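Local structure of putative P450-like enzyme (Streptomyces himastatinicus ATCC 53653, 5Z9J) at residues 48-51 and 52-56; 152-155 and 156-160; 220-223 and 224-228; 348-351 and 352-356. The protein binds heme b and probably acts as a cytochrome P450-like monooxygenase in bacterial secondary metabolism. One frame throughout, in Å; residues are numbered along the deposited sequence.

Overall arrangement
All four contacts are local, each joining residues one helical turn or so apart within the single P450 domain, and none touches another. Contact 3 lies at the surface, whereas contacts 1, 2 and 4 are partly buried. Contact 4 alone meets the heme, with apolar carbons and a glycine against the porphyrin at the start of helix 350-367. Contacts 2 and 4 are both built on helical backbone, one carrying an arginine-aspartate salt bridge, the other two arginines whose polar ends are held elsewhere. Asparagines lead contacts 1 and 3: the first turns the chain from helix 41-48 into strand 54-55, and the second caps helix 224-238, whose far half contact 2 packs against.

Contact 1: residues 48-51 and 52-56; sequences LSNP and KVFSS
The side-chain amide of N50 overlaps the flank of V53: its CG sits 3.7 Å from V53 CB, and OD1 and ND2 straddle the same carbon. CG anti to the backbone N (chi1 -167°) carries the amide over to V53, whose side chain it crosses at a slant, and N50 OD1 accepts a hydrogen bond from V53 N at 3.2 Å. That N-H arrives from above the carbonyl plane, 53° out of it, and so misses the lone-pair directions. The backbone repeats the grip more squarely. F54 N donates to N50 O over 2.8 Å, in the carbonyl plane, while V53 N adds only a weak bond to the same oxygen. P51, K52 and V53 carry helix-like backbone angles, so the N50 O to F54 N bond closes an alpha-turn, which carries the chain from the end of helix 41-48 into strand 54-55, an outermost strand of the mixed sheet. Past the turn, the F54 ring brings its edge to N50 O, with CD2 3.6 Å away, and CD2 lies 4.0 Å from N50 CB. One face of this ring receives V53 CG1 near the rim. V295 touches both of these side chains, and S55 OG is hydrogen-bonded to D79.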
loop_
_atom_site.group_PDB
_atom_site.type_symbol
_atom_site.label_atom_id
_atom_site.label_comp_id
_atom_site.label_asym_id
_atom_site.label_seq_id
_atom_site.Cartn_x
_atom_site.Cartn_y
_atom_site.Cartn_z
ATOM N N LEU A 48 16.705 -3.388 -1.301
ATOM C CA LEU A 48 15.849 -2.830 -0.224
ATOM C C LEU A 48 16.645 -2.781 1.098
ATOM O O LEU A 48 16.399 -1.898 1.917
ATOM C CB LEU A 48 14.560 -3.663 -0.065
ATOM C CG LEU A 48 13.605 -3.676 -1.261
ATOM C CD1 LEU A 48 12.430 -4.624 -0.995
ATOM C CD2 LEU A 48 13.048 -2.253 -1.551
ATOM N N SER A 49 17.604 -3.712 1.281
ATOM C CA SER A 49 18.435 -3.737 2.493
ATOM C C SER A 49 19.692 -2.852 2.415
ATOM O O SER A 49 20.514 -2.830 3.328
ATOM C CB SER A 49 18.854 -5.176 2.816
ATOM O OG SER A 49 17.699 -5.962 2.942
ATOM N N ASN A 50 19.851 -2.154 1.301
ATOM C CA ASN A 50 20.969 -1.275 1.135
ATOM C C ASN A 50 20.497 0.156 0.905
ATOM O O ASN A 50 20.675 0.690 -0.196
ATOM C CB ASN A 50 21.818 -1.748 -0.050
ATOM C CG ASN A 50 23.157 -1.066 -0.106
ATOM O OD1 ASN A 50 23.378 -0.071 0.586
ATOM N ND2 ASN A 50 24.060 -1.587 -0.931
ATOM N N PRO A 51 19.925 0.799 1.948
ATOM C CA PRO A 51 19.396 2.161 1.740
ATOM C C PRO A 51 20.475 3.238 1.566
ATOM O O PRO A 51 20.177 4.269 0.969
ATOM C CB PRO A 51 18.560 2.415 3.007
ATOM C CG PRO A 51 19.213 1.607 4.036
ATOM C CD PRO A 51 19.712 0.342 3.331
ATOM N N LYS A 52 21.677 3.012 2.081
ATOM C CA LYS A 52 22.777 3.959 1.929
ATOM C C LYS A 52 23.100 4.119 0.438
ATOM O O LYS A 52 23.415 5.205 -0.028
ATOM C CB LYS A 52 24.022 3.496 2.703
ATOM C CG LYS A 52 23.836 3.436 4.231
ATOM C CD LYS A 52 24.022 2.025 4.803
ATOM C CE LYS A 52 25.117 1.249 4.081
ATOM N NZ LYS A 52 25.301 -0.162 4.588
ATOM N N VAL A 53 23.054 3.019 -0.303
ATOM C CA VAL A 53 23.286 3.068 -1.740
ATOM C C VAL A 53 21.995 3.330 -2.547
ATOM O O VAL A 53 22.023 4.049 -3.548
ATOM C CB VAL A 53 23.982 1.782 -2.240
ATOM C CG1 VAL A 53 23.937 1.719 -3.752
ATOM C CG2 VAL A 53 25.449 1.762 -1.753
ATOM N N PHE A 54 20.876 2.721 -2.149
ATOM C CA PHE A 54 19.618 2.892 -2.889
ATOM C C PHE A 54 18.604 3.748 -2.138
ATOM O O PHE A 54 17.802 3.239 -1.371
ATOM C CB PHE A 54 19.029 1.531 -3.230
ATOM C CG PHE A 54 19.919 0.719 -4.162
ATOM C CD1 PHE A 54 19.920 0.949 -5.544
ATOM C CD2 PHE A 54 20.780 -0.234 -3.648
ATOM C CE1 PHE A 54 20.761 0.175 -6.405
ATOM C CE2 PHE A 54 21.634 -0.991 -4.494
ATOM C CZ PHE A 54 21.616 -0.780 -5.869
ATOM N N SER A 55 18.638 5.042 -2.411
ATOM C CA SER A 55 17.841 6.007 -1.681
ATOM C C SER A 55 16.344 5.888 -1.945
ATOM O O SER A 55 15.901 5.588 -3.041
ATOM C CB SER A 55 18.331 7.414 -2.043
ATOM O OG SER A 55 17.543 8.407 -1.431
ATOM N N SER A 56 15.559 6.192 -0.924
ATOM C CA SER A 56 14.119 6.265 -1.070
ATOM C C SER A 56 13.680 7.702 -1.364
ATOM O O SER A 56 12.495 7.975 -1.579
ATOM C CB SER A 56 13.454 5.748 0.198
ATOM O OG SER A 56 13.598 4.334 0.263
#

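Contact 2: residues 152-155 and 156-160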
loop_
_atom_site.group_PDB
_atom_site.type_symbol
_atom_site.label_atom_id
_atom_site.label_comp_id
_atom_site.label_asym_id
_atom_site.label_seq_id
_atom_site.Cartn_x
_atom_site.Cartn_y
_atom_site.Cartn_z
ATOM N N PHE A 152 -11.384 12.676 2.931
ATOM C CA PHE A 152 -10.259 11.782 2.641
ATOM C C PHE A 152 -10.424 10.976 1.339
ATOM O O PHE A 152 -9.454 10.792 0.585
ATOM C CB PHE A 152 -10.043 10.818 3.818
ATOM C CG PHE A 152 -9.575 11.488 5.095
ATOM C CD1 PHE A 152 -9.206 12.823 5.113
ATOM C CD2 PHE A 152 -9.502 10.773 6.283
ATOM C CE1 PHE A 152 -8.771 13.427 6.296
ATOM C CE2 PHE A 152 -9.069 11.367 7.466
ATOM C CZ PHE A 152 -8.704 12.692 7.471
ATOM N N ARG A 153 -11.638 10.497 1.068
ATOM C CA ARG A 153 -11.851 9.731 -0.157
ATOM C C ARG A 153 -11.700 10.642 -1.376
ATOM O O ARG A 153 -11.195 10.208 -2.428
ATOM C CB ARG A 153 -13.230 9.060 -0.146
ATOM C CG ARG A 153 -13.533 8.229 -1.373
ATOM C CD ARG A 153 -13.226 6.763 -1.100
ATOM N NE ARG A 153 -13.348 5.885 -2.264
ATOM C CZ ARG A 153 -12.449 5.771 -3.238
ATOM N NH1 ARG A 153 -11.327 6.477 -3.218
ATOM N NH2 ARG A 153 -12.675 4.933 -4.236
ATOM N N GLN A 154 -12.040 11.921 -1.190
ATOM C CA GLN A 154 -11.819 12.953 -2.193
ATOM C C GLN A 154 -10.337 13.122 -2.491
ATOM O O GLN A 154 -9.914 13.078 -3.647
ATOM C CB GLN A 154 -12.394 14.290 -1.705
ATOM C CG GLN A 154 -12.321 15.414 -2.721
ATOM C CD GLN A 154 -12.993 16.698 -2.251
ATOM O OE1 GLN A 154 -13.685 16.724 -1.226
ATOM N NE2 GLN A 154 -12.793 17.772 -3.008
ATOM N N TRP A 155 -9.555 13.283 -1.429
ATOM C CA TRP A 155 -8.117 13.449 -1.551
ATOM C C TRP A 155 -7.463 12.218 -2.168
ATOM O O TRP A 155 -6.488 12.336 -2.905
ATOM C CB TRP A 155 -7.482 13.710 -0.181
ATOM C CG TRP A 155 -7.823 15.023 0.465
ATOM C CD1 TRP A 155 -8.478 16.078 -0.093
ATOM C CD2 TRP A 155 -7.492 15.414 1.803
ATOM N NE1 TRP A 155 -8.588 17.106 0.825
ATOM C CE2 TRP A 155 -7.989 16.718 1.993
ATOM C CE3 TRP A 155 -6.829 14.779 2.860
ATOM C CZ2 TRP A 155 -7.835 17.401 3.195
ATOM C CZ3 TRP A 155 -6.680 15.460 4.056
ATOM C CH2 TRP A 155 -7.183 16.756 4.213
ATOM N N MET A 156 -8.062 11.053 -1.950
ATOM C CA MET A 156 -7.445 9.806 -2.351
ATOM C C MET A 156 -7.687 9.492 -3.817
ATOM O O MET A 156 -6.967 8.683 -4.398
ATOM C CB MET A 156 -7.988 8.665 -1.471
ATOM C CG MET A 156 -7.508 7.231 -1.789
ATOM S SD MET A 156 -5.787 6.967 -1.262
ATOM C CE MET A 156 -5.911 7.514 0.438
ATOM N N ASP A 157 -8.596 10.219 -4.455
ATOM C CA ASP A 157 -8.770 10.049 -5.891
ATOM C C ASP A 157 -7.901 11.015 -6.665
ATOM O O ASP A 157 -7.486 10.709 -7.783
ATOM C CB ASP A 157 -10.223 10.246 -6.282
ATOM C CG ASP A 157 -11.082 9.159 -5.774
ATOM O OD1 ASP A 157 -10.574 8.323 -4.999
ATOM O OD2 ASP A 157 -12.255 9.147 -6.138
ATOM N N LYS A 158 -7.605 12.156 -6.050
ATOM C CA LYS A 158 -6.647 13.099 -6.594
ATOM C C LYS A 158 -5.242 12.500 -6.583
ATOM O O LYS A 158 -4.451 12.699 -7.508
ATOM C CB LYS A 158 -6.683 14.412 -5.818
ATOM C CG LYS A 158 -7.942 15.239 -6.075
ATOM C CD LYS A 158 -7.934 16.522 -5.258
ATOM C CE LYS A 158 -9.153 17.384 -5.537
ATOM N NZ LYS A 158 -9.128 18.685 -4.764
ATOM N N MET A 159 -4.931 11.785 -5.510
ATOM C CA MET A 159 -3.638 11.148 -5.389
ATOM C C MET A 159 -3.582 9.867 -6.235
ATOM O O MET A 159 -2.522 9.504 -6.737
ATOM C CB MET A 159 -3.334 10.869 -3.914
ATOM C CG MET A 159 -3.058 12.146 -3.125
ATOM S SD MET A 159 -2.781 11.949 -1.351
ATOM C CE MET A 159 -4.390 11.444 -0.750
ATOM N N LEU A 160 -4.722 9.196 -6.389
ATOM C CA LEU A 160 -4.841 8.059 -7.305
ATOM C C LEU A 160 -4.781 8.507 -8.771
ATOM O O LEU A 160 -4.271 7.776 -9.633
ATOM C CB LEU A 160 -6.136 7.277 -7.053
#
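W155, M156 and R153 carry most of this contact on helix 147-163. W155 meets M159 one turn on: its CB lies 3.9 Å from M159 CE, and that methyl bends back, at the third torsion (chi3 -68°), to within 3.1 Å of W155 O, a tight approach. The same oxygen accepts a hydrogen bond from M159 N at 3.1 Å. Beyond CB the indole leads off the contact, where NE1 is hydrogen-bonded to E188 and the ring meets Y192 edge-to-face. M156 places CB 3.3 Å from F152 O, and its N-H is shared between weak bonds to F152 O and R153 O; its side chain touches H239. On the outer side R153 bends at chi2 (97°), which brings the guanidinium round to D157. R153 NH1 forms a salt bridge with D157 OD1 at 2.7 Å, and D157 OD2 lies over one face of the guanidinium. The planes stand 82° apart and NH1 to OD1 is the one close approach, so the bridge is not bidentate. F152 and M159 touch helix 224-238. A salt-bridged outer side and an apolar inner side make this an amphipathic helix, consistent with helix F of the P450 fold packing beside helices G and I.

Contact 3: residues 220-223 and 224-228; sequences QKLN and DSQIS
Q226 sends its side chain back across N223, at about a right angle, toward the strand, with CG anti to its own carbonyl carbon (chi1 -69°) and the chain extended from there. CB lies 3.4 Å from N223 OD1 and near L222 CD2; CG comes closer still to that oxygen, at 3.1 Å. Further out, CD passes N223 ND2, the two amide planes being 44° apart. At the tip, OE1 accepts the N223 N-H at 3.1 Å, in the carbonyl plane and on a lone pair, and takes a second hydrogen bond from a water that also bonds to K221 O. N223 answers through OD1, which accepts from Q226 N at 2.7 Å, nearly along the C=O axis. This reciprocal pair is a capping box with N223 at the N-cap. An alanine at N223 would remove OD1 and is likely to leave the Q226 N-H without its capping acceptor. Behind the box, L222 CB rests 3.8 Å from I227 CG1. The cap joins the small hairpin of strands 216-217 and 220-221 to helix 224-238; S225 OG reaches A69 O of helix 68-71, and D224 and S228 pack on helix 172-202.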
loop_
_atom_site.group_PDB
_atom_site.type_symbol
_atom_site.label_atom_id
_atom_site.label_comp_id
_atom_site.label_asym_id
_atom_site.label_seq_id
_atom_site.Cartn_x
_atom_site.Cartn_y
_atom_site.Cartn_z
ATOM N N GLN A 220 12.252 19.146 19.726
ATOM C CA GLN A 220 11.208 20.083 19.311
ATOM C C GLN A 220 9.936 19.322 18.853
ATOM O O GLN A 220 10.023 18.314 18.156
ATOM C CB GLN A 220 11.716 20.993 18.187
ATOM C CG GLN A 220 13.085 21.730 18.366
ATOM C CD GLN A 220 13.474 22.098 19.806
ATOM O OE1 GLN A 220 14.253 21.395 20.455
ATOM N NE2 GLN A 220 12.964 23.229 20.290
ATOM N N LYS A 221 8.759 19.788 19.250
ATOM C CA LYS A 221 7.517 19.177 18.769
ATOM C C LYS A 221 7.350 19.314 17.250
ATOM O O LYS A 221 8.031 20.121 16.603
ATOM C CB LYS A 221 6.318 19.790 19.492
ATOM C CG LYS A 221 6.325 19.554 20.987
ATOM C CD LYS A 221 5.331 20.462 21.698
ATOM C CE LYS A 221 5.858 20.851 23.071
ATOM N NZ LYS A 221 6.493 22.211 23.134
ATOM N N LEU A 222 6.399 18.567 16.692
ATOM C CA LEU A 222 6.184 18.576 15.255
ATOM C C LEU A 222 5.328 19.741 14.831
ATOM O O LEU A 222 4.423 20.172 15.541
ATOM C CB LEU A 222 5.517 17.283 14.769
ATOM C CG LEU A 222 6.258 15.956 14.926
ATOM C CD1 LEU A 222 6.471 15.586 16.366
ATOM C CD2 LEU A 222 5.502 14.829 14.212
ATOM N N ASN A 223 5.630 20.231 13.640
ATOM C CA ASN A 223 4.839 21.270 13.025
ATOM C C ASN A 223 3.701 20.720 12.175
ATOM O O ASN A 223 3.501 19.497 12.088
ATOM C CB ASN A 223 5.747 22.194 12.204
ATOM C CG ASN A 223 6.555 21.456 11.158
ATOM O OD1 ASN A 223 6.066 20.558 10.471
ATOM N ND2 ASN A 223 7.808 21.862 11.016
ATOM N N ASP A 224 2.965 21.625 11.540
ATOM C CA ASP A 224 1.781 21.226 10.815
ATOM C C ASP A 224 2.171 20.387 9.627
ATOM O O ASP A 224 1.480 19.421 9.307
ATOM C CB ASP A 224 1.008 22.443 10.328
ATOM C CG ASP A 224 0.419 23.257 11.449
ATOM O OD1 ASP A 224 0.148 22.697 12.528
ATOM O OD2 ASP A 224 0.264 24.479 11.246
ATOM N N SER A 225 3.303 20.719 9.014
ATOM C CA SER A 225 3.732 20.001 7.824
ATOM C C SER A 225 4.195 18.570 8.175
ATOM O O SER A 225 3.881 17.599 7.481
ATOM C CB SER A 225 4.832 20.796 7.099
ATOM O OG SER A 225 5.206 20.163 5.888
ATOM N N GLN A 226 4.888 18.424 9.292
ATOM C CA GLN A 226 5.288 17.096 9.721
ATOM C C GLN A 226 4.079 16.220 10.059
ATOM O O GLN A 226 4.007 15.056 9.642
ATOM C CB GLN A 226 6.217 17.195 10.918
ATOM C CG GLN A 226 7.565 17.797 10.542
ATOM C CD GLN A 226 8.486 17.999 11.731
ATOM O OE1 GLN A 226 8.140 18.691 12.700
ATOM N NE2 GLN A 226 9.656 17.364 11.679
ATOM N N ILE A 227 3.150 16.768 10.834
ATOM C CA ILE A 227 1.945 16.045 11.201
ATOM C C ILE A 227 1.096 15.720 9.976
ATOM O O ILE A 227 0.600 14.612 9.844
ATOM C CB ILE A 227 1.150 16.851 12.224
ATOM C CG1 ILE A 227 1.934 16.865 13.537
ATOM C CG2 ILE A 227 -0.286 16.287 12.404
ATOM C CD1 ILE A 227 1.291 17.674 14.649
ATOM N N SER A 228 0.954 16.684 9.068
ATOM C CA SER A 228 0.168 16.472 7.856
ATOM C C SER A 228 0.814 15.379 6.972
ATOM O O SER A 228 0.149 14.447 6.503
ATOM C CB SER A 228 0.031 17.786 7.081
ATOM O OG SER A 228 -0.923 17.688 6.041
HETATM O O HOH W 1 9.401 20.712 13.876
HETATM O O HOH W 2 2.027 21.537 14.961
#

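Contact 4: residues 348-351 and 352-356. With HEM (protoporphyrin IX containing Fe), chain E.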
loop_
_atom_site.group_PDB
_atom_site.type_symbol
_atom_site.label_atom_id
_atom_site.label_comp_id
_atom_site.label_asym_id
_atom_site.label_seq_id
_atom_site.Cartn_x
_atom_site.Cartn_y
_atom_site.Cartn_z
ATOM N N LEU A 348 5.043 -0.259 8.079
ATOM C CA LEU A 348 4.711 0.119 9.447
ATOM C C LEU A 348 3.327 -0.347 9.857
ATOM O O LEU A 348 3.044 -0.608 11.015
ATOM C CB LEU A 348 4.770 1.661 9.573
ATOM C CG LEU A 348 4.309 2.272 10.902
ATOM C CD1 LEU A 348 5.081 3.555 11.073
ATOM C CD2 LEU A 348 2.775 2.558 10.959
ATOM N N GLY A 349 2.416 -0.381 8.911
ATOM C CA GLY A 349 1.050 -0.756 9.258
ATOM C C GLY A 349 0.796 -2.245 9.068
ATOM O O GLY A 349 -0.325 -2.662 9.081
ATOM N N ARG A 350 1.852 -3.053 8.952
ATOM C CA ARG A 350 1.680 -4.495 8.664
ATOM C C ARG A 350 0.733 -5.220 9.645
ATOM O O ARG A 350 -0.163 -5.954 9.212
ATOM C CB ARG A 350 3.037 -5.196 8.673
ATOM C CG ARG A 350 3.659 -5.284 10.054
ATOM C CD ARG A 350 5.111 -5.647 10.021
ATOM N NE ARG A 350 5.720 -5.411 11.328
ATOM C CZ ARG A 350 6.215 -4.251 11.748
ATOM N NH1 ARG A 350 6.221 -3.178 10.958
ATOM N NH2 ARG A 350 6.727 -4.183 12.968
ATOM N N GLN A 351 0.877 -4.947 10.946
ATOM C CA GLN A 351 0.056 -5.566 11.969
ATOM C C GLN A 351 -1.427 -5.190 11.798
ATOM O O GLN A 351 -2.294 -6.054 11.755
ATOM C CB GLN A 351 0.562 -5.171 13.367
ATOM C CG GLN A 351 -0.288 -5.765 14.467
ATOM C CD GLN A 351 0.303 -5.690 15.862
ATOM O OE1 GLN A 351 1.351 -5.054 16.114
ATOM N NE2 GLN A 351 -0.409 -6.297 16.801
ATOM N N LEU A 352 -1.716 -3.900 11.653
ATOM C CA LEU A 352 -3.083 -3.470 11.384
ATOM C C LEU A 352 -3.650 -4.045 10.084
ATOM O O LEU A 352 -4.835 -4.384 10.016
ATOM C CB LEU A 352 -3.169 -1.935 11.335
ATOM C CG LEU A 352 -4.505 -1.369 10.829
ATOM C CD1 LEU A 352 -5.660 -1.949 11.656
ATOM C CD2 LEU A 352 -4.561 0.176 11.005
ATOM N N ALA A 353 -2.823 -4.085 9.035
ATOM C CA ALA A 353 -3.299 -4.555 7.727
ATOM C C ALA A 353 -3.660 -6.033 7.777
ATOM O O ALA A 353 -4.662 -6.443 7.203
ATOM C CB ALA A 353 -2.266 -4.271 6.637
ATOM N N ARG A 354 -2.810 -6.824 8.429
ATOM C CA ARG A 354 -3.077 -8.241 8.636
ATOM C C ARG A 354 -4.285 -8.434 9.590
ATOM O O ARG A 354 -5.145 -9.251 9.357
ATOM C CB ARG A 354 -1.841 -8.884 9.207
ATOM C CG ARG A 354 -0.703 -9.078 8.190
ATOM C CD ARG A 354 0.615 -9.411 8.886
ATOM N NE ARG A 354 1.679 -9.791 7.937
ATOM C CZ ARG A 354 2.992 -9.719 8.178
ATOM N NH1 ARG A 354 3.434 -9.227 9.320
ATOM N NH2 ARG A 354 3.877 -10.169 7.264
ATOM N N MET A 355 -4.391 -7.625 10.627
ATOM C CA MET A 355 -5.527 -7.814 11.562
ATOM C C MET A 355 -6.856 -7.551 10.805
ATOM O O MET A 355 -7.770 -8.331 10.859
ATOM C CB MET A 355 -5.389 -6.888 12.780
ATOM C CG MET A 355 -6.506 -7.030 13.801
ATOM S SD MET A 355 -7.628 -5.754 13.440
ATOM C CE MET A 355 -6.679 -4.326 13.915
ATOM N N GLU A 356 -6.899 -6.485 10.034
ATOM C CA GLU A 356 -8.082 -6.071 9.265
ATOM C C GLU A 356 -8.501 -7.049 8.217
ATOM O O GLU A 356 -9.668 -7.346 8.042
ATOM C CB GLU A 356 -7.818 -4.782 8.483
ATOM C CG GLU A 356 -7.678 -3.560 9.252
ATOM C CD GLU A 356 -7.543 -2.372 8.330
ATOM O OE1 GLU A 356 -8.528 -1.626 8.296
ATOM O OE2 GLU A 356 -6.494 -2.165 7.659
HETATM C CHA HEM E . 5.572 0.741 3.966
HETATM C CHB HEM E . 2.873 -2.387 1.527
HETATM C CHC HEM E . -0.750 -1.504 4.607
HETATM C CHD HEM E . 1.586 2.261 6.397
HETATM C C1A HEM E . 5.228 -0.206 3.027
HETATM C C2A HEM E . 6.068 -0.791 1.979
HETATM C C3A HEM E . 5.322 -1.676 1.312
HETATM C C4A HEM E . 3.978 -1.665 1.908
HETATM C CMA HEM E . 5.780 -2.525 0.118
HETATM C CAA HEM E . 7.549 -0.466 1.695
HETATM C CBA HEM E . 7.695 0.850 0.921
HETATM C CGA HEM E . 9.115 1.041 0.374
HETATM O O1A HEM E . 9.369 1.985 -0.415
HETATM O O2A HEM E . 10.042 0.289 0.724
HETATM C C1B HEM E . 1.682 -2.465 2.194
HETATM C C2B HEM E . 0.661 -3.443 1.930
HETATM C C3B HEM E . -0.341 -3.201 2.784
HETATM C C4B HEM E . 0.022 -2.045 3.589
HETATM C CMB HEM E . 0.811 -4.526 0.847
HETATM C CAB HEM E . -1.684 -3.918 2.957
HETATM C CBB HEM E . -2.038 -5.003 2.267
HETATM C C1C HEM E . -0.445 -0.416 5.402
HETATM C C2C HEM E . -1.291 0.166 6.474
HETATM C C3C HEM E . -0.621 1.202 6.956
HETATM C C4C HEM E . 0.606 1.312 6.209
HETATM C CMC HEM E . -2.650 -0.415 6.907
HETATM C CAC HEM E . -0.949 2.237 8.060
HETATM C CBC HEM E . -2.039 2.205 8.813
HETATM C C1D HEM E . 2.839 2.215 5.880
HETATM C C2D HEM E . 3.846 3.204 6.131
HETATM C C3D HEM E . 5.079 2.712 5.394
HETATM C C4D HEM E . 4.711 1.483 4.754
HETATM C CMD HEM E . 3.720 4.500 6.969
HETATM C CAD HEM E . 6.419 3.450 5.301
HETATM C CBD HEM E . 7.365 2.992 6.390
HETATM C CGD HEM E . 8.730 3.598 6.115
HETATM O O1D HEM E . 8.977 4.119 5.002
HETATM O O2D HEM E . 9.601 3.535 7.020
HETATM N NA HEM E . 3.990 -0.776 2.933
HETATM N NB HEM E . 1.253 -1.610 3.204
HETATM N NC HEM E . 0.662 0.340 5.291
HETATM N ND HEM E . 3.383 1.186 5.087
HETATM FE FE HEM E . 2.380 -0.266 4.255
HETATM O O HOH W 3 0.167 -1.735 12.397
#
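G349 O receives the A353 N-H at 2.9 Å, almost in line with the carbonyl, and A353 CB closes on the same oxygen at 3.5 Å. G349, the N-cap of helix 350-367, ends the Cys-X-Gly of the P450 heme-binding signature. Its CA lies 3.5 Å from heme C3C, a close approach that the absence of a side chain permits. A353 CB meets heme CAB at 3.7 Å and L352 CD2 approaches the vinyl carbon CBC. R354 N bonds to R350 O at 2.9 Å. R354 CG lies anti to its carbonyl carbon (chi1 -74°), beside the backbone N, which lays CB, CG and CD over R350 O, CG coming to 3.3 Å. The two guanidinium planes are nearly perpendicular (86°), with R354 NH1 4.0 Å from R350 CD; R350 NH1 is hydrogen-bonded to O of C347, the axial ligand of the heme iron. A leucine at R354 would lack the NE that forms a salt bridge with E275, and would probably leave that carboxylate without its mate. Helix 350-367 starts against the heme and is tied to helix 270-280 through R354 and E275; L352 touches helix 132-142, and Q351 and M355 touch helix 96-116.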